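Peptidoglycan-recognition protein-LC isoform LCa (Drosophila melanogaster, PDB 2F2L) activates the imd/Relish immune pathway in response to Gram-negative peptidoglycan, this chain being the extracellular recognition domain of the receptor. Local coordinates at residues Val27-Thr32 / Ala155-Phe160; Leu20-Gly25 / Gly80-Gly85. One frame throughout, in Å; residues are numbered along the deposited sequence.

Contact 1 of 2, residues Val27-Thr32 / Ala155-Phe160; sequences VIALPT and ALYASF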
loop_
_atom_site.group_PDB
_atom_site.type_symbol
_atom_site.label_atom_id
_atom_site.label_comp_id
_atom_site.label_asym_id
_atom_site.label_seq_id
_atom_site.Cartn_x
_atom_site.Cartn_y
_atom_site.Cartn_z
ATOM N N VAL A 27 16.980 -14.811 13.504
ATOM C CA VAL A 27 16.597 -13.693 12.644
ATOM C C VAL A 27 17.210 -13.945 11.273
ATOM O O VAL A 27 18.405 -14.265 11.176
ATOM C CB VAL A 27 17.078 -12.335 13.222
ATOM C CG1 VAL A 27 16.661 -11.168 12.318
ATOM C CG2 VAL A 27 16.526 -12.148 14.609
ATOM N N ILE A 28 16.402 -13.823 10.215
ATOM C CA ILE A 28 16.820 -14.193 8.854
ATOM C C ILE A 28 16.831 -12.985 7.922
ATOM O O ILE A 28 15.837 -12.225 7.837
ATOM C CB ILE A 28 15.890 -15.275 8.263
ATOM C CG1 ILE A 28 15.974 -16.558 9.101
ATOM C CG2 ILE A 28 16.270 -15.607 6.827
ATOM C CD1 ILE A 28 14.811 -17.501 8.879
ATOM N N ALA A 29 17.951 -12.806 7.221
ATOM C CA ALA A 29 18.082 -11.712 6.265
ATOM C C ALA A 29 17.747 -12.195 4.854
ATOM O O ALA A 29 18.070 -13.321 4.484
ATOM C CB ALA A 29 19.470 -11.107 6.322
ATOM N N LEU A 30 17.049 -11.355 4.102
ATOM C CA LEU A 30 16.652 -11.675 2.740
ATOM C C LEU A 30 16.692 -10.413 1.866
ATOM O O LEU A 30 16.490 -9.308 2.361
ATOM C CB LEU A 30 15.229 -12.256 2.679
ATOM C CG LEU A 30 14.794 -13.394 3.600
ATOM C CD1 LEU A 30 14.079 -12.864 4.828
ATOM C CD2 LEU A 30 13.886 -14.350 2.856
ATOM N N PRO A 31 16.937 -10.583 0.560
ATOM C CA PRO A 31 16.759 -9.481 -0.382
ATOM C C PRO A 31 15.298 -9.407 -0.841
ATOM O O PRO A 31 14.607 -10.426 -0.852
ATOM C CB PRO A 31 17.671 -9.883 -1.538
ATOM C CG PRO A 31 17.566 -11.378 -1.549
ATOM C CD PRO A 31 17.395 -11.804 -0.116
ATOM N N THR A 32 14.819 -8.229 -1.222
ATOM C CA THR A 32 13.469 -8.160 -1.798
ATOM C C THR A 32 13.510 -8.478 -3.298
ATOM O O THR A 32 12.485 -8.812 -3.901
ATOM C CB THR A 32 12.786 -6.773 -1.558
ATOM O OG1 THR A 32 13.587 -5.726 -2.119
ATOM C CG2 THR A 32 12.582 -6.524 -0.097
ATOM N N ALA A 155 26.454 -9.916 -1.705
ATOM C CA ALA A 155 26.986 -8.643 -1.215
ATOM C C ALA A 155 26.288 -8.172 0.060
ATOM O O ALA A 155 26.901 -7.528 0.911
ATOM C CB ALA A 155 26.936 -7.587 -2.295
ATOM N N LEU A 156 25.010 -8.499 0.204
ATOM C CA LEU A 156 24.282 -8.205 1.439
ATOM C C LEU A 156 24.864 -9.017 2.594
ATOM O O LEU A 156 25.244 -8.453 3.627
ATOM C CB LEU A 156 22.780 -8.517 1.276
ATOM C CG LEU A 156 21.898 -8.467 2.527
ATOM C CD1 LEU A 156 21.844 -7.060 3.096
ATOM C CD2 LEU A 156 20.501 -8.977 2.222
ATOM N N TYR A 157 24.957 -10.332 2.407
ATOM C CA TYR A 157 25.341 -11.225 3.505
ATOM C C TYR A 157 26.798 -11.046 3.940
ATOM O O TYR A 157 27.107 -11.188 5.117
ATOM C CB TYR A 157 25.081 -12.684 3.133
ATOM C CG TYR A 157 23.655 -12.939 2.687
ATOM C CD1 TYR A 157 22.575 -12.458 3.427
ATOM C CD2 TYR A 157 23.383 -13.673 1.532
ATOM C CE1 TYR A 157 21.273 -12.703 3.038
ATOM C CE2 TYR A 157 22.073 -13.906 1.123
ATOM C CZ TYR A 157 21.028 -13.418 1.882
ATOM O OH TYR A 157 19.722 -13.643 1.494
ATOM N N ALA A 158 27.666 -10.712 2.985
ATOM C CA ALA A 158 29.078 -10.417 3.265
ATOM C C ALA A 158 29.237 -9.225 4.207
ATOM O O ALA A 158 30.196 -9.158 4.969
ATOM C CB ALA A 158 29.830 -10.160 1.964
ATOM N N SER A 159 28.274 -8.301 4.160
ATOM C CA SER A 159 28.272 -7.115 5.026
ATOM C C SER A 159 28.050 -7.428 6.513
ATOM O O SER A 159 28.404 -6.617 7.374
ATOM C CB SER A 159 27.218 -6.109 4.536
ATOM O OG SER A 159 27.344 -5.894 3.130
ATOM N N PHE A 160 27.465 -8.591 6.810
ATOM C CA PHE A 160 27.249 -9.038 8.193
ATOM C C PHE A 160 28.226 -10.125 8.641
ATOM O O PHE A 160 28.173 -10.581 9.778
ATOM C CB PHE A 160 25.833 -9.599 8.358
ATOM C CG PHE A 160 24.754 -8.653 7.955
ATOM C CD1 PHE A 160 24.632 -7.422 8.572
ATOM C CD2 PHE A 160 23.842 -9.007 6.975
ATOM C CE1 PHE A 160 23.623 -6.551 8.214
ATOM C CE2 PHE A 160 22.830 -8.153 6.612
ATOM C CZ PHE A 160 22.711 -6.920 7.235
#

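Contact 2 of 2, residues Leu20-Gly25 / Gly80-Gly85; sequences LELPVG and GWNKMG. With SO4 (sulfate ion), chain E.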
loop_
_atom_site.group_PDB
_atom_site.type_symbol
_atom_site.label_atom_id
_atom_site.label_comp_id
_atom_site.label_asym_id
_atom_site.label_seq_id
_atom_site.Cartn_x
_atom_site.Cartn_y
_atom_site.Cartn_z
ATOM N N LEU A 20 3.670 -15.489 16.513
ATOM C CA LEU A 20 4.897 -16.182 16.925
ATOM C C LEU A 20 4.937 -16.513 18.419
ATOM O O LEU A 20 4.466 -15.730 19.248
ATOM C CB LEU A 20 6.100 -15.299 16.640
ATOM C CG LEU A 20 6.548 -15.141 15.203
ATOM C CD1 LEU A 20 7.594 -14.029 15.153
ATOM C CD2 LEU A 20 7.110 -16.451 14.694
ATOM N N GLU A 21 5.531 -17.659 18.756
ATOM C CA GLU A 21 5.995 -17.906 20.121
ATOM C C GLU A 21 7.276 -17.097 20.320
ATOM O O GLU A 21 8.255 -17.283 19.588
ATOM C CB GLU A 21 6.298 -19.385 20.358
ATOM C CG GLU A 21 5.147 -20.334 20.074
ATOM C CD GLU A 21 3.954 -20.103 20.977
ATOM O OE1 GLU A 21 4.165 -19.861 22.187
ATOM O OE2 GLU A 21 2.807 -20.178 20.473
ATOM N N LEU A 22 7.270 -16.199 21.295
ATOM C CA LEU A 22 8.411 -15.310 21.524
ATOM C C LEU A 22 9.143 -15.687 22.818
ATOM O O LEU A 22 8.552 -16.269 23.701
ATOM C CB LEU A 22 7.937 -13.854 21.603
ATOM C CG LEU A 22 7.182 -13.313 20.384
ATOM C CD1 LEU A 22 6.549 -11.977 20.716
ATOM C CD2 LEU A 22 8.089 -13.180 19.162
ATOM N N PRO A 23 10.432 -15.328 22.935
ATOM C CA PRO A 23 11.259 -14.667 21.933
ATOM C C PRO A 23 11.747 -15.658 20.898
ATOM O O PRO A 23 11.799 -16.858 21.190
ATOM C CB PRO A 23 12.441 -14.134 22.757
ATOM C CG PRO A 23 12.587 -15.106 23.851
ATOM C CD PRO A 23 11.182 -15.575 24.179
ATOM N N VAL A 24 12.096 -15.173 19.708
ATOM C CA VAL A 24 12.726 -16.026 18.688
ATOM C C VAL A 24 14.236 -16.098 18.895
ATOM O O VAL A 24 14.863 -15.139 19.376
ATOM C CB VAL A 24 12.411 -15.576 17.214
ATOM C CG1 VAL A 24 10.895 -15.539 16.968
ATOM C CG2 VAL A 24 13.067 -14.254 16.847
ATOM N N GLY A 25 14.818 -17.233 18.524
ATOM C CA GLY A 25 16.268 -17.422 18.600
ATOM C C GLY A 25 16.955 -17.198 17.265
ATOM O O GLY A 25 18.181 -17.296 17.157
ATOM N N GLY A 80 5.475 -7.111 11.560
ATOM C CA GLY A 80 5.851 -6.680 12.901
ATOM C C GLY A 80 6.482 -7.760 13.754
ATOM O O GLY A 80 6.826 -8.840 13.269
ATOM N N TRP A 81 6.625 -7.442 15.044
ATOM C CA TRP A 81 7.322 -8.280 16.019
ATOM C C TRP A 81 6.580 -9.549 16.374
ATOM O O TRP A 81 7.199 -10.547 16.721
ATOM C CB TRP A 81 7.546 -7.512 17.332
ATOM C CG TRP A 81 8.491 -6.374 17.246
ATOM C CD1 TRP A 81 8.209 -5.059 17.468
ATOM C CD2 TRP A 81 9.889 -6.443 16.932
ATOM N NE1 TRP A 81 9.342 -4.300 17.299
ATOM C CE2 TRP A 81 10.390 -5.127 16.976
ATOM C CE3 TRP A 81 10.766 -7.492 16.622
ATOM C CZ2 TRP A 81 11.735 -4.827 16.720
ATOM C CZ3 TRP A 81 12.102 -7.196 16.373
ATOM C CH2 TRP A 81 12.573 -5.876 16.421
ATOM N N ASN A 82 5.252 -9.504 16.325
ATOM C CA ASN A 82 4.455 -10.519 16.993
ATOM C C ASN A 82 3.809 -11.534 16.092
ATOM O O ASN A 82 3.274 -12.507 16.585
ATOM C CB ASN A 82 3.375 -9.851 17.828
ATOM C CG ASN A 82 3.941 -8.921 18.861
ATOM O OD1 ASN A 82 4.993 -9.184 19.450
ATOM N ND2 ASN A 82 3.241 -7.823 19.102
ATOM N N LYS A 83 3.849 -11.308 14.778
ATOM C CA LYS A 83 3.162 -12.181 13.822
ATOM C C LYS A 83 4.143 -12.998 12.980
ATOM O O LYS A 83 5.211 -12.521 12.604
ATOM C CB LYS A 83 2.247 -11.355 12.907
ATOM C CG LYS A 83 1.038 -10.739 13.603
ATOM C CD LYS A 83 0.080 -11.809 14.111
ATOM C CE LYS A 83 -1.254 -11.230 14.555
ATOM N NZ LYS A 83 -2.132 -12.308 15.102
ATOM N N MET A 84 3.754 -14.237 12.692
ATOM C CA MET A 84 4.561 -15.137 11.887
ATOM C C MET A 84 4.673 -14.627 10.428
ATOM O O MET A 84 3.672 -14.243 9.799
ATOM C CB MET A 84 3.917 -16.515 11.929
ATOM C CG MET A 84 4.780 -17.652 11.485
ATOM S SD MET A 84 3.915 -19.226 11.726
ATOM C CE MET A 84 2.879 -19.233 10.295
ATOM N N GLY A 85 5.902 -14.572 9.927
ATOM C CA GLY A 85 6.162 -14.226 8.553
ATOM C C GLY A 85 5.976 -15.414 7.638
ATOM O O GLY A 85 5.608 -16.506 8.078
HETATM S S SO4 E . -4.551 -12.441 18.410
HETATM O O1 SO4 E . -3.854 -13.658 18.823
HETATM O O2 SO4 E . -4.143 -12.044 17.060
HETATM O O3 SO4 E . -4.248 -11.360 19.343
HETATM O O4 SO4 E . -5.989 -12.695 18.405
HETATM O O HOH W 1 3.315 -13.417 19.305
#

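Contact 1 of 2, residues Val27-Thr32 / Ala155-Phe160
A29 to P31 of strand 24-31 meet L156, Y157 and F160 near the C-terminal end of the chain. The site is a strand-on-helix packing of the peptidoglycan-recognition domain, which has the amidase-2 fold: strand 24-31 runs in its mixed sheet between strands 98-102 and 136-140, and helix 154-158 packs against its later part, while L123 of helix 113-128 touches V27. All six touching residues are buried.

Among the apolar contacts, Y157 and F160 both approach the methyl of A29, whose CB points toward the helix. It lies 4.1 Å from CE1 of Y157, and CE2 of F160 approaches the same CB more loosely, at 4.5 Å. L156 meets the strand backbone instead. Its CG stands opposite the backbone N (chi1 171°), which carries CD2 to 4.0 Å from the carbonyl O of L30. P31 crosses Y157 at about a right angle, with its CD 3.4 Å from the phenol OH.

The polar end of Y157 has its partners outside the two segments. The A29 carbonyl sits at the edge of the Y157 ring, close to its plane, its O 3.4 Å from Y157 OH and 3.6 Å from CE1. The hydroxyl is hydrogen-bonded to the backbone O of F151 and to S141 OG, and these two bonds satisfy it within the buried setting and would hold the end of the ring in place; S141 OG also bonds weakly to A29 O, so the serine bridges strand and tyrosine.

Aromatic packing continues beyond the strand, where F160 meets W163 edge-to-face and also touches the rings of F138 and W166. S159, beside F160, is tied back to A155: OG donates to the A155 carbonyl O at 2.8 Å, in the carbonyl plane, with a C=O...OG angle of 159°.

Contact 2 of 2, residues Leu20-Gly25 / Gly80-Gly85
The amide of N82 is met by L22, whose CD1 lies 3.4 Å from the amide oxygen OD1, the two side chains crossing at about a right angle. CD2 of L22 rests 3.7 Å from the backbone O of W81, and it is through this O that W81 takes part. Its indole turns to the ring of F67, the planes inclined, while the N82 amide oxygen is held by K131 NZ.

L20 has the largest share of the buried surface. Its N donates to the carbonyl O of N82 at 3.0 Å; the donor stands above the carbonyl plane, 38° out of it. A water bonded to both L20 O and N82 O closes a second link between the same two residues. The leucyl branches divide: CD1 lies 3.8 Å from K83 O, whereas CD2 turns to M84, 4.1 Å from its CG.

K83 leaves its backbone away from 20-25, and its chain, bent at chi2 (-65°), ends at a sulfate, probably from the crystallisation liquor, whose O2 accepts from NZ at 2.8 Å. NZ also bonds I17 O and forms a salt bridge with D19.

This is loop-on-loop packing at the surface of the amidase-2 fold, joining the approach to strand 24-31 with the connection between strand 75-77 and helix 91-94.

In the fold
Both contacts use strand 24-31: contact 2 involves the chain that leads into it, and contact 1 its later part, with the two centres about 19 Å apart. Along the sequence their segments alternate, so the chain visits 20-25, then 27-32, then 80-85 and finally 155-160. Contact 1 is buried, its centre about 9 Å from that of the chain; contact 2 lies at the surface. Neither includes a residue that lies around the bound muropeptide: L9, Q11 and, on helix 40-57, R48, L49, T52 and E56. The side chain of F160 is about 9 Å from a bound 2-acetylamino-2-deoxy-alpha-L-idopyranose, and that of L156 about 10 Å from the N-acetylglucosamine attached to N36.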